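Local coordinates for protein transcription regulator, Crp family (Thermus thermophilus, PDB 4EV0) that activates transcription as a homodimeric, cAMP-dependent DNA-binding regulator of the Crp family, switching on six promoters, at residues 168-172 against 173-177. Numbering follows the deposited sequence.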
ATOM      1  N   GLU B 168       8.204  20.334  -9.964  1.00 52.00           N
ATOM      2  CA  GLU B 168       8.539  19.913 -11.323  1.00 52.20           C
ATOM      3  C   GLU B 168       9.745  18.978 -11.288  1.00 51.02           C
ATOM      4  O   GLU B 168       9.893  18.064 -12.108  1.00 49.66           O
ATOM      5  CB  GLU B 168       8.842  21.127 -12.213  1.00 51.78           C
ATOM      6  CG  GLU B 168       7.864  22.287 -12.053  1.00 54.59           C
ATOM      7  CD  GLU B 168       8.179  23.452 -12.997  1.00 58.67           C
ATOM      8  OE1 GLU B 168       8.725  24.479 -12.526  1.00 59.84           O
ATOM      9  OE2 GLU B 168       7.875  23.342 -14.211  1.00 60.52           O
ATOM     10  N   LEU B 169      10.617  19.232 -10.325  1.00 47.28           N
ATOM     11  CA  LEU B 169      11.770  18.386 -10.100  1.00 46.00           C
ATOM     12  C   LEU B 169      11.316  17.042  -9.496  1.00 46.24           C
ATOM     13  O   LEU B 169      11.902  15.987  -9.793  1.00 44.22           O
ATOM     14  CB  LEU B 169      12.715  19.131  -9.164  1.00 46.99           C
ATOM     15  CG  LEU B 169      14.173  18.748  -9.095  1.00 47.94           C
ATOM     16  CD1 LEU B 169      14.707  18.468 -10.482  1.00 47.78           C
ATOM     17  CD2 LEU B 169      14.868  19.922  -8.451  1.00 52.77           C
ATOM     18  N   ALA B 170      10.271  17.080  -8.667  1.00 50.34           N
ATOM     19  CA  ALA B 170       9.740  15.862  -8.066  1.00 52.82           C
ATOM     20  C   ALA B 170       9.089  14.970  -9.130  1.00 54.10           C
ATOM     21  O   ALA B 170       9.220  13.738  -9.111  1.00 55.08           O
ATOM     22  CB  ALA B 170       8.743  16.193  -6.943  1.00 54.25           C
ATOM     23  N   ALA B 171       8.383  15.598 -10.061  1.00 54.29           N
ATOM     24  CA  ALA B 171       7.799  14.865 -11.171  1.00 56.89           C
ATOM     25  C   ALA B 171       8.915  14.252 -12.010  1.00 53.30           C
ATOM     26  O   ALA B 171       8.806  13.118 -12.475  1.00 55.29           O
ATOM     27  CB  ALA B 171       6.908  15.789 -12.020  1.00 54.62           C
ATOM     28  N   LEU B 172       9.987  15.005 -12.199  1.00 55.64           N
ATOM     29  CA  LEU B 172      11.128  14.510 -12.958  1.00 55.52           C
ATOM     30  C   LEU B 172      11.745  13.291 -12.283  1.00 54.55           C
ATOM     31  O   LEU B 172      11.941  12.267 -12.927  1.00 54.80           O
ATOM     32  CB  LEU B 172      12.182  15.606 -13.137  1.00 56.48           C
ATOM     33  CG  LEU B 172      12.759  15.820 -14.540  1.00 57.79           C
ATOM     34  CD1 LEU B 172      14.275  15.640 -14.561  1.00 57.39           C
ATOM     35  CD2 LEU B 172      12.098  14.892 -15.553  1.00 58.91           C
ATOM     36  N   ALA B 173      12.012  13.398 -10.982  1.00 62.03           N
ATOM     37  CA  ALA B 173      12.712  12.343 -10.236  1.00 62.46           C
ATOM     38  C   ALA B 173      11.827  11.179  -9.778  1.00 65.37           C
ATOM     39  O   ALA B 173      12.334  10.101  -9.465  1.00 63.81           O
ATOM     40  CB  ALA B 173      13.447  12.939  -9.049  1.00 62.67           C
ATOM     41  N   GLY B 174      10.513  11.393  -9.736  1.00 65.32           N
ATOM     42  CA  GLY B 174       9.580  10.368  -9.285  1.00 65.94           C
ATOM     43  C   GLY B 174       9.534  10.249  -7.773  1.00 69.75           C
ATOM     44  O   GLY B 174       9.376   9.160  -7.217  1.00 74.52           O
ATOM     45  N   THR B 175       9.685  11.381  -7.097  1.00 55.48           N
ATOM     46  CA  THR B 175       9.621  11.424  -5.644  1.00 56.48           C
ATOM     47  C   THR B 175       8.590  12.471  -5.297  1.00 58.97           C
ATOM     48  O   THR B 175       8.035  13.116  -6.199  1.00 57.77           O
ATOM     49  CB  THR B 175      10.954  11.874  -5.033  1.00 55.52           C
ATOM     50  OG1 THR B 175      11.084  13.295  -5.188  1.00 53.38           O
ATOM     51  CG2 THR B 175      12.148  11.166  -5.709  1.00 50.74           C
ATOM     52  N   SER B 176       8.337  12.658  -4.004  1.00 63.47           N
ATOM     53  CA  SER B 176       7.404  13.692  -3.568  1.00 66.11           C
ATOM     54  C   SER B 176       8.081  15.061  -3.577  1.00 64.23           C
ATOM     55  O   SER B 176       9.318  15.156  -3.571  1.00 60.28           O
ATOM     56  CB  SER B 176       6.876  13.396  -2.168  1.00 70.34           C
ATOM     57  OG  SER B 176       7.835  13.721  -1.184  1.00 72.55           O
ATOM     58  N   ARG B 177       7.265  16.115  -3.598  1.00 60.38           N
ATOM     59  CA  ARG B 177       7.763  17.483  -3.491  1.00 58.90           C
ATOM     60  C   ARG B 177       8.543  17.657  -2.176  1.00 60.52           C
ATOM     61  O   ARG B 177       9.628  18.259  -2.159  1.00 57.40           O
ATOM     62  CB  ARG B 177       6.595  18.486  -3.603  1.00 61.17           C
ATOM     63  CG  ARG B 177       6.977  19.960  -3.900  1.00 58.59           C
ATOM     64  CD  ARG B 177       7.252  20.754  -2.622  1.00 61.50           C
ATOM     65  NE  ARG B 177       6.355  20.356  -1.532  1.00 70.00           N
ATOM     66  CZ  ARG B 177       6.649  20.470  -0.234  1.00 74.10           C
ATOM     67  NH1 ARG B 177       7.818  20.987   0.147  1.00 70.46           N
ATOM     68  NH2 ARG B 177       5.772  20.075   0.684  1.00 76.52           N
TER
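The flat carbonyl group of Ala170 meets two backbone donors, one tilted toward each of its faces. Gly174 N lies 2.7 Å from Ala170 O, 27° from the carbonyl plane. Thr175 N, 3.1 Å from the same oxygen, is tilted 18° to the other side. Thr175 thus closes the six-to-one bond familiar from Schellman motifs, while Leu169 O still receives Ala173 N at 2.9 Å in the last regular turn. Gly174 leaves the helix with positive phi, a conformation that costs glycine little because it has no side chain. Beyond it the chain folds back over Ala170, whose small CB lies close to two carbonyl oxygens, Thr175 O at 3.2 Å and Ser176 O at 3.6 Å, as suits an alanine. With chi1 at 77°, Thr175 holds OG1 between its own N and carbonyl carbon, where the hydroxyl donates to Ser176 O at 3.0 Å from a position tilted out of the carbonyl plane. A valine here would keep the bulk but would probably leave Ser176 O without this donor and the turn less firmly fixed. Thr175, Ala170 and Leu169 also pack on Val180, while Ser176, the N-cap residue of helix 177-189, bonds through OG to Thr179 OG1. Backbone bonds ending one helix and a hydroxyl bracing the start of the next thus set the tight turn of the helix-turn-helix, consistent with a fixed placing of helix 177-189 for DNA recognition.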